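Local coordinates for UTP--glucose-1-phosphate uridylyltransferase YngB (Bacillus subtilis, PDB 7O2N), which catalyses the formation of UDP-glucose and diphosphate from UTP and glucose 1-phosphate, a step toward the glycolipids and glucosylated wall teichoic acids of the cell envelope, at residues 154-160 with 242-248; 149-155 with 208-213; 51-57 with 98-104. All coordinates share one frame; numbering follows the deposited sequence.

Interaction 1: residues 154-160 with 242-248; sequences TEVVGVQ and PIHARLL
The His244 ring takes the hydroxyl of Thr154 over one face: OG1 stands 3.6 Å above the ring plane, displaced toward the rim, with ND1 and CG of the imidazole among the ring atoms nearest it. The two side chains cross at about a right angle, and the ring of Tyr152 also meets the imidazole. The second flat group, the amide of Gln160, bonds within its own plane. Its NE2 reaches Leu248 O at 3.1 Å along a nearly straight N-H path (171°), and the acceptor lies in the amide plane; the donor, however, sits well above the carbonyl plane of Leu248 and not on a lone pair. An extended chain beyond CG carries the amide out past Leu248, whose CB lies 3.9 Å from Gln160 CG. Shortening Gln160 to an alanine would probably leave Leu248 O without this amide donor and open a gap beside the Leu248 side chain.

Between these ends runs a parallel ladder, Val156 to Val159 against His244 to Leu247, with strand axes 4.5 Å apart. Alternate bonds show the parallel register: Val157 N to His244 O, Arg246 N to Val157 O at 2.9 Å, Val159 N to Arg246 O, and Leu248 N to Val159 O. This pair lies inside the mixed sheet of a GT-A-type nucleotidyltransferase domain, with strand 182-190 beyond 244-247 and strands 201-204 and 206-210 beyond 156-161. Helix 141-152 packs against the face bearing Val156 and Arg246, and helix 230-240 against Val157 and Ile243. On that latter face the methyl of Ala245 is flanked by two valines. With CG1 anti to the carbonyl carbon (chi1 -72°), Val159 brings CG2 to 3.8 Å from Ala245 CB, while Val157 CG1 approaches the same CB at 4.3 Å.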
loop_
_atom_site.group_PDB
_atom_site.type_symbol
_atom_site.label_atom_id
_atom_site.label_comp_id
_atom_site.label_asym_id
_atom_site.label_seq_id
_atom_site.Cartn_x
_atom_site.Cartn_y
_atom_site.Cartn_z
ATOM N N THR A 154 -14.650 0.850 35.586
ATOM C CA THR A 154 -13.491 -0.025 35.665
ATOM C C THR A 154 -12.828 -0.121 34.296
ATOM O O THR A 154 -13.333 0.425 33.313
ATOM C CB THR A 154 -13.871 -1.465 36.026
ATOM O OG1 THR A 154 -15.169 -1.764 35.512
ATOM C CG2 THR A 154 -13.810 -1.743 37.507
ATOM N N GLU A 155 -11.705 -0.854 34.262
ATOM C CA GLU A 155 -10.994 -1.195 33.039
ATOM C C GLU A 155 -11.932 -2.017 32.158
ATOM O O GLU A 155 -12.262 -3.143 32.508
ATOM C CB GLU A 155 -9.716 -1.978 33.365
ATOM C CG GLU A 155 -8.549 -1.131 33.865
ATOM C CD GLU A 155 -8.596 -0.564 35.283
ATOM O OE1 GLU A 155 -9.525 -0.923 36.050
ATOM O OE2 GLU A 155 -7.697 0.255 35.624
ATOM N N VAL A 156 -12.379 -1.427 31.041
ATOM C CA VAL A 156 -13.242 -2.081 30.068
ATOM C C VAL A 156 -12.422 -2.585 28.873
ATOM O O VAL A 156 -11.478 -1.940 28.428
ATOM C CB VAL A 156 -14.460 -1.213 29.661
ATOM C CG1 VAL A 156 -14.554 0.118 30.396
ATOM C CG2 VAL A 156 -14.656 -1.049 28.160
ATOM N N VAL A 157 -12.784 -3.773 28.373
ATOM C CA VAL A 157 -12.152 -4.422 27.230
ATOM C C VAL A 157 -13.193 -4.543 26.112
ATOM O O VAL A 157 -14.377 -4.717 26.376
ATOM C CB VAL A 157 -11.584 -5.802 27.632
ATOM C CG1 VAL A 157 -11.862 -6.849 26.586
ATOM C CG2 VAL A 157 -10.103 -5.784 27.957
ATOM N N GLY A 158 -12.745 -4.452 24.857
ATOM C CA GLY A 158 -13.589 -4.619 23.682
ATOM C C GLY A 158 -13.478 -6.033 23.108
ATOM O O GLY A 158 -12.376 -6.511 22.819
ATOM N N VAL A 159 -14.636 -6.697 22.952
ATOM C CA VAL A 159 -14.682 -8.117 22.624
ATOM C C VAL A 159 -15.683 -8.402 21.504
ATOM O O VAL A 159 -16.595 -7.616 21.204
ATOM C CB VAL A 159 -14.948 -9.017 23.850
ATOM C CG1 VAL A 159 -13.741 -9.090 24.770
ATOM C CG2 VAL A 159 -16.229 -8.652 24.607
ATOM N N GLN A 160 -15.441 -9.567 20.884
ATOM C CA GLN A 160 -16.314 -10.243 19.932
ATOM C C GLN A 160 -16.008 -11.747 19.994
ATOM O O GLN A 160 -14.924 -12.165 20.416
ATOM C CB GLN A 160 -16.106 -9.671 18.525
ATOM C CG GLN A 160 -16.897 -8.404 18.247
ATOM C CD GLN A 160 -16.788 -8.046 16.791
ATOM O OE1 GLN A 160 -15.929 -8.587 16.092
ATOM N NE2 GLN A 160 -17.666 -7.166 16.310
ATOM N N PRO A 242 -13.084 -7.584 39.671
ATOM C CA PRO A 242 -13.315 -7.942 38.273
ATOM C C PRO A 242 -13.704 -6.822 37.297
ATOM O O PRO A 242 -14.464 -5.908 37.616
ATOM C CB PRO A 242 -14.351 -9.062 38.454
ATOM C CG PRO A 242 -15.195 -8.647 39.633
ATOM C CD PRO A 242 -14.301 -7.764 40.474
ATOM N N ILE A 243 -13.168 -6.966 36.075
ATOM C CA ILE A 243 -13.224 -6.075 34.927
ATOM C C ILE A 243 -14.526 -6.284 34.163
ATOM O O ILE A 243 -15.285 -7.199 34.444
ATOM C CB ILE A 243 -12.037 -6.460 34.025
ATOM C CG1 ILE A 243 -10.688 -6.102 34.651
ATOM C CG2 ILE A 243 -12.174 -5.938 32.604
ATOM C CD1 ILE A 243 -9.503 -6.393 33.747
ATOM N N HIS A 244 -14.764 -5.423 33.175
ATOM C CA HIS A 244 -15.928 -5.496 32.309
ATOM C C HIS A 244 -15.491 -5.588 30.847
ATOM O O HIS A 244 -14.341 -5.298 30.528
ATOM C CB HIS A 244 -16.861 -4.309 32.569
ATOM C CG HIS A 244 -17.525 -4.371 33.902
ATOM N ND1 HIS A 244 -16.921 -4.941 35.010
ATOM C CD2 HIS A 244 -18.727 -3.926 34.317
ATOM C CE1 HIS A 244 -17.720 -4.837 36.049
ATOM N NE2 HIS A 244 -18.834 -4.217 35.649
ATOM N N ALA A 245 -16.417 -6.022 29.974
ATOM C CA ALA A 245 -16.173 -6.161 28.548
ATOM C C ALA A 245 -17.431 -5.796 27.766
ATOM O O ALA A 245 -18.540 -6.182 28.132
ATOM C CB ALA A 245 -15.718 -7.562 28.235
ATOM N N ARG A 246 -17.250 -5.042 26.684
ATOM C CA ARG A 246 -18.340 -4.757 25.771
ATOM C C ARG A 246 -18.275 -5.735 24.596
ATOM O O ARG A 246 -17.211 -5.945 24.020
ATOM C CB ARG A 246 -18.220 -3.317 25.262
ATOM C CG ARG A 246 -19.184 -2.983 24.133
ATOM C CD ARG A 246 -20.473 -2.576 24.803
ATOM N NE ARG A 246 -21.308 -1.736 23.966
ATOM C CZ ARG A 246 -22.080 -2.198 23.001
ATOM N NH1 ARG A 246 -22.098 -3.499 22.764
ATOM N NH2 ARG A 246 -22.829 -1.374 22.285
ATOM N N LEU A 247 -19.419 -6.345 24.254
ATOM C CA LEU A 247 -19.551 -6.993 22.961
ATOM C C LEU A 247 -19.756 -5.883 21.937
ATOM O O LEU A 247 -20.543 -4.966 22.154
ATOM C CB LEU A 247 -20.730 -7.965 22.981
ATOM C CG LEU A 247 -20.788 -8.967 21.823
ATOM C CD1 LEU A 247 -19.969 -10.235 22.088
ATOM C CD2 LEU A 247 -22.235 -9.306 21.506
ATOM N N LEU A 248 -18.989 -5.948 20.850
ATOM C CA LEU A 248 -18.927 -4.850 19.908
ATOM C C LEU A 248 -19.918 -5.083 18.773
ATOM O O LEU A 248 -19.963 -6.161 18.175
ATOM C CB LEU A 248 -17.495 -4.761 19.380
ATOM C CG LEU A 248 -16.449 -4.326 20.402
ATOM C CD1 LEU A 248 -15.054 -4.726 19.959
ATOM C CD2 LEU A 248 -16.518 -2.831 20.627
#

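Interaction 2: residues 149-155 with 208-213; sequences YDVYGTE and VLNSSI
Tyr149 and Val208 meet in an off-centre CH-pi contact: Val208 CG1 lies 4.2 Å from the centroid of the Tyr149 ring, 30° off the ring normal, nearest to CG and CD1. The two side chains cross at about a right angle. Swung anti to the backbone N (chi1 -177°), the Tyr149 ring projects from the last turn of its helix toward the strand, and its hydroxyl end arrives at the side chain of Asn210. Gly153 CA lies over one ring face, 3.7 Å above the plane, where the chain leaves the helix with positive phi.

Glu155 adds a second point of contact by folding back. Its chain bends at chi2 (74°), and the bend places CG against Leu209 CD2 at 3.6 Å while bringing the carboxylate to the backbone of Asn210. There Asn210 N gives Glu155 OE2 a weak hydrogen bond of 3.4 Å, and Asn210 CB flanks the same oxygen. Ile213 CD1 approaches Glu155 OE2 at 4.0 Å, and Val237 of helix 230-240 also touches this side chain. A buried carboxylate with such apolar neighbours may hold a proton more readily than one in water. From the backbone, Glu155 CA makes a C-H...O contact of 3.5 Å with Val208 O.

Pro125 of strand 125-129 touches both Tyr149 and Asn210. The contact is thus a helix-to-strand turn, linking helix 141-152 to strand 156-161, laid over the end of strand 206-210, which runs antiparallel to 156-161, as expected in the helix-layered mixed sheet of the GT-A-type nucleotidyltransferase fold.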
loop_
_atom_site.group_PDB
_atom_site.type_symbol
_atom_site.label_atom_id
_atom_site.label_comp_id
_atom_site.label_asym_id
_atom_site.label_seq_id
_atom_site.Cartn_x
_atom_site.Cartn_y
_atom_site.Cartn_z
ATOM N N TYR A 149 -17.617 2.360 30.138
ATOM C CA TYR A 149 -16.762 2.987 31.141
ATOM C C TYR A 149 -17.533 4.028 31.962
ATOM O O TYR A 149 -17.516 3.962 33.197
ATOM C CB TYR A 149 -15.507 3.629 30.542
ATOM C CG TYR A 149 -14.604 4.206 31.601
ATOM C CD1 TYR A 149 -13.784 3.355 32.326
ATOM C CD2 TYR A 149 -14.614 5.564 31.920
ATOM C CE1 TYR A 149 -12.978 3.831 33.345
ATOM C CE2 TYR A 149 -13.828 6.049 32.953
ATOM C CZ TYR A 149 -13.005 5.177 33.663
ATOM O OH TYR A 149 -12.181 5.571 34.677
ATOM N N ASP A 150 -18.170 4.988 31.259
ATOM C CA ASP A 150 -19.007 6.013 31.859
ATOM C C ASP A 150 -19.806 5.446 33.034
ATOM O O ASP A 150 -20.008 6.134 34.030
ATOM C CB ASP A 150 -19.955 6.658 30.844
ATOM C CG ASP A 150 -19.348 7.754 29.977
ATOM O OD1 ASP A 150 -19.972 8.108 28.960
ATOM O OD2 ASP A 150 -18.244 8.231 30.304
ATOM N N VAL A 151 -20.245 4.185 32.931
ATOM C CA VAL A 151 -21.077 3.639 33.987
ATOM C C VAL A 151 -20.221 2.880 34.993
ATOM O O VAL A 151 -20.079 3.357 36.105
ATOM C CB VAL A 151 -22.307 2.855 33.491
ATOM C CG1 VAL A 151 -22.736 3.218 32.065
ATOM C CG2 VAL A 151 -22.153 1.362 33.699
ATOM N N TYR A 152 -19.610 1.753 34.615
ATOM C CA TYR A 152 -18.917 0.919 35.592
ATOM C C TYR A 152 -17.588 1.523 36.051
ATOM O O TYR A 152 -17.123 1.208 37.146
ATOM C CB TYR A 152 -18.703 -0.509 35.086
ATOM C CG TYR A 152 -19.980 -1.224 34.751
ATOM C CD1 TYR A 152 -20.607 -1.023 33.531
ATOM C CD2 TYR A 152 -20.569 -2.089 35.658
ATOM C CE1 TYR A 152 -21.793 -1.663 33.215
ATOM C CE2 TYR A 152 -21.748 -2.750 35.354
ATOM C CZ TYR A 152 -22.357 -2.532 34.130
ATOM O OH TYR A 152 -23.515 -3.162 33.808
ATOM N N GLY A 153 -16.958 2.348 35.206
ATOM C CA GLY A 153 -15.754 3.053 35.608
ATOM C C GLY A 153 -14.555 2.145 35.900
ATOM O O GLY A 153 -13.544 2.619 36.408
ATOM N N THR A 154 -14.650 0.850 35.586
ATOM C CA THR A 154 -13.491 -0.025 35.665
ATOM C C THR A 154 -12.828 -0.121 34.296
ATOM O O THR A 154 -13.333 0.425 33.313
ATOM C CB THR A 154 -13.871 -1.465 36.026
ATOM O OG1 THR A 154 -15.169 -1.764 35.512
ATOM C CG2 THR A 154 -13.810 -1.743 37.507
ATOM N N GLU A 155 -11.705 -0.854 34.262
ATOM C CA GLU A 155 -10.994 -1.195 33.039
ATOM C C GLU A 155 -11.932 -2.017 32.158
ATOM O O GLU A 155 -12.262 -3.143 32.508
ATOM C CB GLU A 155 -9.716 -1.978 33.365
ATOM C CG GLU A 155 -8.549 -1.131 33.865
ATOM C CD GLU A 155 -8.596 -0.564 35.283
ATOM O OE1 GLU A 155 -9.525 -0.923 36.050
ATOM O OE2 GLU A 155 -7.697 0.255 35.624
ATOM N N VAL A 208 -10.228 0.599 27.356
ATOM C CA VAL A 208 -10.209 1.809 28.149
ATOM C C VAL A 208 -9.604 1.455 29.507
ATOM O O VAL A 208 -9.910 0.412 30.071
ATOM C CB VAL A 208 -11.604 2.443 28.224
ATOM C CG1 VAL A 208 -11.658 3.580 29.228
ATOM C CG2 VAL A 208 -12.005 2.958 26.859
ATOM N N LEU A 209 -8.669 2.291 29.980
ATOM C CA LEU A 209 -7.897 1.990 31.175
ATOM C C LEU A 209 -7.882 3.167 32.150
ATOM O O LEU A 209 -8.197 4.308 31.795
ATOM C CB LEU A 209 -6.467 1.616 30.767
ATOM C CG LEU A 209 -6.326 0.352 29.932
ATOM C CD1 LEU A 209 -4.854 -0.018 29.801
ATOM C CD2 LEU A 209 -7.113 -0.793 30.557
ATOM N N ASN A 210 -7.502 2.851 33.392
ATOM C CA ASN A 210 -7.365 3.862 34.426
ATOM C C ASN A 210 -5.884 4.122 34.668
ATOM O O ASN A 210 -5.048 3.239 34.453
ATOM C CB ASN A 210 -8.116 3.470 35.704
ATOM C CG ASN A 210 -9.590 3.788 35.619
ATOM O OD1 ASN A 210 -10.428 2.941 35.915
ATOM N ND2 ASN A 210 -9.904 4.998 35.176
ATOM N N SER A 211 -5.592 5.356 35.097
ATOM C CA SER A 211 -4.268 5.769 35.532
ATOM C C SER A 211 -3.653 4.696 36.427
ATOM O O SER A 211 -2.479 4.357 36.266
ATOM C CB SER A 211 -4.377 7.060 36.260
ATOM O OG SER A 211 -5.543 7.762 35.847
ATOM N N SER A 212 -4.466 4.162 37.357
ATOM C CA SER A 212 -4.098 3.068 38.249
ATOM C C SER A 212 -3.219 2.061 37.522
ATOM O O SER A 212 -2.220 1.614 38.069
ATOM C CB SER A 212 -5.313 2.382 38.804
ATOM O OG SER A 212 -6.491 3.102 38.451
ATOM N N ILE A 213 -3.601 1.741 36.278
ATOM C CA ILE A 213 -3.000 0.664 35.509
ATOM C C ILE A 213 -1.489 0.864 35.383
ATOM O O ILE A 213 -0.761 -0.078 35.064
ATOM C CB ILE A 213 -3.703 0.496 34.144
ATOM C CG1 ILE A 213 -3.667 -0.951 33.654
ATOM C CG2 ILE A 213 -3.179 1.459 33.098
ATOM C CD1 ILE A 213 -4.505 -1.890 34.500
#

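Interaction 3: residues 51-57 with 98-104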
loop_
_atom_site.group_PDB
_atom_site.type_symbol
_atom_site.label_atom_id
_atom_site.label_comp_id
_atom_site.label_asym_id
_atom_site.label_seq_id
_atom_site.Cartn_x
_atom_site.Cartn_y
_atom_site.Cartn_z
ATOM N N GLU A 51 -9.649 13.487 21.643
ATOM C CA GLU A 51 -9.092 14.743 21.158
ATOM C C GLU A 51 -7.560 14.661 21.066
ATOM O O GLU A 51 -6.969 15.401 20.292
ATOM C CB GLU A 51 -9.673 15.924 21.943
ATOM C CG GLU A 51 -10.041 15.568 23.382
ATOM C CD GLU A 51 -10.712 16.630 24.245
ATOM O OE1 GLU A 51 -11.439 17.487 23.686
ATOM O OE2 GLU A 51 -10.526 16.582 25.492
ATOM N N ASP A 52 -6.926 13.733 21.806
ATOM C CA ASP A 52 -5.473 13.696 21.907
ATOM C C ASP A 52 -4.956 12.259 21.859
ATOM O O ASP A 52 -5.311 11.430 22.693
ATOM C CB ASP A 52 -4.981 14.390 23.181
ATOM C CG ASP A 52 -5.424 15.841 23.354
ATOM O OD1 ASP A 52 -5.109 16.684 22.457
ATOM O OD2 ASP A 52 -6.056 16.132 24.405
ATOM N N ILE A 53 -4.076 11.997 20.890
ATOM C CA ILE A 53 -3.513 10.681 20.640
ATOM C C ILE A 53 -1.991 10.753 20.799
ATOM O O ILE A 53 -1.323 11.680 20.313
ATOM C CB ILE A 53 -3.908 10.223 19.226
ATOM C CG1 ILE A 53 -5.426 10.092 19.072
ATOM C CG2 ILE A 53 -3.183 8.945 18.844
ATOM C CD1 ILE A 53 -5.911 9.856 17.649
ATOM N N LEU A 54 -1.445 9.754 21.498
ATOM C CA LEU A 54 -0.007 9.571 21.532
ATOM C C LEU A 54 0.329 8.314 20.740
ATOM O O LEU A 54 -0.168 7.227 21.024
ATOM C CB LEU A 54 0.448 9.408 22.981
ATOM C CG LEU A 54 1.934 9.091 23.163
ATOM C CD1 LEU A 54 2.836 10.139 22.509
ATOM C CD2 LEU A 54 2.278 8.992 24.635
ATOM N N ILE A 55 1.169 8.476 19.726
ATOM C CA ILE A 55 1.657 7.333 18.983
ATOM C C ILE A 55 3.042 7.012 19.521
ATOM O O ILE A 55 3.906 7.886 19.582
ATOM C CB ILE A 55 1.698 7.645 17.478
ATOM C CG1 ILE A 55 0.313 8.025 16.951
ATOM C CG2 ILE A 55 2.322 6.488 16.713
ATOM C CD1 ILE A 55 0.317 8.438 15.518
ATOM N N ILE A 56 3.215 5.768 19.972
ATOM C CA ILE A 56 4.524 5.279 20.363
ATOM C C ILE A 56 5.114 4.752 19.062
ATOM O O ILE A 56 4.690 3.720 18.543
ATOM C CB ILE A 56 4.435 4.172 21.435
ATOM C CG1 ILE A 56 3.377 4.388 22.533
ATOM C CG2 ILE A 56 5.804 3.824 21.986
ATOM C CD1 ILE A 56 3.316 5.746 23.189
ATOM N N THR A 57 6.035 5.527 18.494
ATOM C CA THR A 57 6.582 5.202 17.193
ATOM C C THR A 57 8.011 4.704 17.384
ATOM O O THR A 57 8.553 4.800 18.477
ATOM C CB THR A 57 6.465 6.423 16.268
ATOM O OG1 THR A 57 6.999 6.091 14.982
ATOM C CG2 THR A 57 7.195 7.641 16.790
ATOM N N ASN A 98 -5.256 15.808 17.964
ATOM C CA ASN A 98 -3.938 16.360 18.219
ATOM C C ASN A 98 -2.996 15.183 18.394
ATOM O O ASN A 98 -3.120 14.454 19.382
ATOM C CB ASN A 98 -3.902 17.231 19.478
ATOM C CG ASN A 98 -4.842 18.414 19.439
ATOM O OD1 ASN A 98 -4.987 19.078 18.407
ATOM N ND2 ASN A 98 -5.467 18.683 20.573
ATOM N N ILE A 99 -2.079 15.019 17.432
ATOM C CA ILE A 99 -1.280 13.812 17.369
ATOM C C ILE A 99 0.089 14.076 17.985
ATOM O O ILE A 99 0.862 14.854 17.431
ATOM C CB ILE A 99 -1.153 13.332 15.915
ATOM C CG1 ILE A 99 -2.487 13.316 15.174
ATOM C CG2 ILE A 99 -0.500 11.967 15.874
ATOM C CD1 ILE A 99 -3.524 12.421 15.796
ATOM N N HIS A 100 0.378 13.396 19.099
ATOM C CA HIS A 100 1.676 13.466 19.760
ATOM C C HIS A 100 2.480 12.199 19.451
ATOM O O HIS A 100 1.881 11.165 19.193
ATOM C CB HIS A 100 1.462 13.624 21.274
ATOM C CG HIS A 100 0.583 14.774 21.644
ATOM N ND1 HIS A 100 -0.675 14.951 21.114
ATOM C CD2 HIS A 100 0.771 15.808 22.485
ATOM C CE1 HIS A 100 -1.214 16.048 21.597
ATOM N NE2 HIS A 100 -0.352 16.585 22.449
ATOM N N TYR A 101 3.819 12.283 19.492
ATOM C CA TYR A 101 4.703 11.140 19.270
ATOM C C TYR A 101 5.740 10.983 20.377
ATOM O O TYR A 101 6.241 11.949 20.942
ATOM C CB TYR A 101 5.486 11.281 17.968
ATOM C CG TYR A 101 4.565 11.488 16.808
ATOM C CD1 TYR A 101 3.881 10.423 16.243
ATOM C CD2 TYR A 101 4.314 12.761 16.336
ATOM C CE1 TYR A 101 2.981 10.623 15.204
ATOM C CE2 TYR A 101 3.418 12.977 15.301
ATOM C CZ TYR A 101 2.739 11.905 14.737
ATOM O OH TYR A 101 1.866 12.106 13.703
ATOM N N ILE A 102 6.083 9.737 20.661
ATOM C CA ILE A 102 7.216 9.441 21.513
ATOM C C ILE A 102 7.933 8.271 20.873
ATOM O O ILE A 102 7.297 7.425 20.254
ATOM C CB ILE A 102 6.770 9.094 22.949
ATOM C CG1 ILE A 102 7.966 8.858 23.867
ATOM C CG2 ILE A 102 5.813 7.915 22.986
ATOM C CD1 ILE A 102 8.339 10.045 24.694
ATOM N N ARG A 103 9.251 8.237 21.019
ATOM C CA ARG A 103 9.949 7.075 20.505
ATOM C C ARG A 103 10.048 6.005 21.582
ATOM O O ARG A 103 10.483 6.295 22.689
ATOM C CB ARG A 103 11.319 7.479 19.984
ATOM C CG ARG A 103 11.398 7.283 18.488
ATOM C CD ARG A 103 11.470 8.559 17.693
ATOM N NE ARG A 103 12.582 8.234 16.815
ATOM C CZ ARG A 103 12.827 8.796 15.646
ATOM N NH1 ARG A 103 12.021 9.735 15.167
ATOM N NH2 ARG A 103 13.891 8.406 14.968
ATOM N N GLN A 104 9.630 4.779 21.258
ATOM C CA GLN A 104 9.923 3.657 22.131
ATOM C C GLN A 104 11.418 3.399 22.023
ATOM O O GLN A 104 11.958 3.347 20.915
ATOM C CB GLN A 104 9.144 2.439 21.675
ATOM C CG GLN A 104 8.871 1.484 22.821
ATOM C CD GLN A 104 8.247 0.204 22.321
ATOM O OE1 GLN A 104 8.454 -0.206 21.168
ATOM N NE2 GLN A 104 7.499 -0.435 23.211
#
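Asp52 and Asn98 lie side by side at the start of the two strands, their carboxylate and amide nearly coplanar; Asn98 ND2 gives Asp52 OD1 a hydrogen bond of 2.8 Å with the acceptor in the amide plane. Next along the same face, the His100 ring is turned so that ND1 makes weak bonds to Ile53 O and to Asn98 O. Leu54 holds CG anti to its backbone N (chi1 175°), placing CD1 3.7 Å from Ile102 CG2, a methyl that Ile56 CD1 also touches. Ile53, Ile55, Ile99 and Tyr101 share the other face: Ile53 CD1 meets Ile99 CD1 at 4.0 Å, and Ile55 CD1 lies 3.5 Å from Tyr101 CE1.

What sets these pairs is the parallel ladder behind them. Six bridges run from Asp52-Asn98 to Thr57-Arg103, bonded alternately, for example His100 N to Ile53 O at 2.7 Å and Thr57 N to Ile102 O at 2.9 Å; the strand directions differ by 27°.

The chain between the strands is helical in large part and holds no strand, so the pair is a beta-alpha-beta crossover of Rossmann-like type. Helix 62-67 packs on Ile55, Thr57 and Tyr101, Phe120 of helix 118-121 meets Asp52, Leu54 and His100, and strand 6-11 pairs with the far edge of strand 52-57.

All three contacts belong to one mixed sheet, which can be followed from strand 98-103 through 52-57, 6-11, 125-129, 206-210 and 156-161 to 244-247, and on to 182-190. Interactions 1 and 2 are direct neighbours, with centres 10 Å apart; they share Thr154 and Glu155, and Val156 O lies 3.0 Å from Val208 N, a probable hydrogen bond between their strands. Interaction 3 lies well along the sheet from both, its centre 24 Å from that of interaction 1 and 21 Å from that of interaction 2, with nearest atoms about 16 and 12 Å away. Strand 6-11, between them, leads into the glycine-rich loop that in relatives binds the nucleotide; none of the three contacts includes that loop.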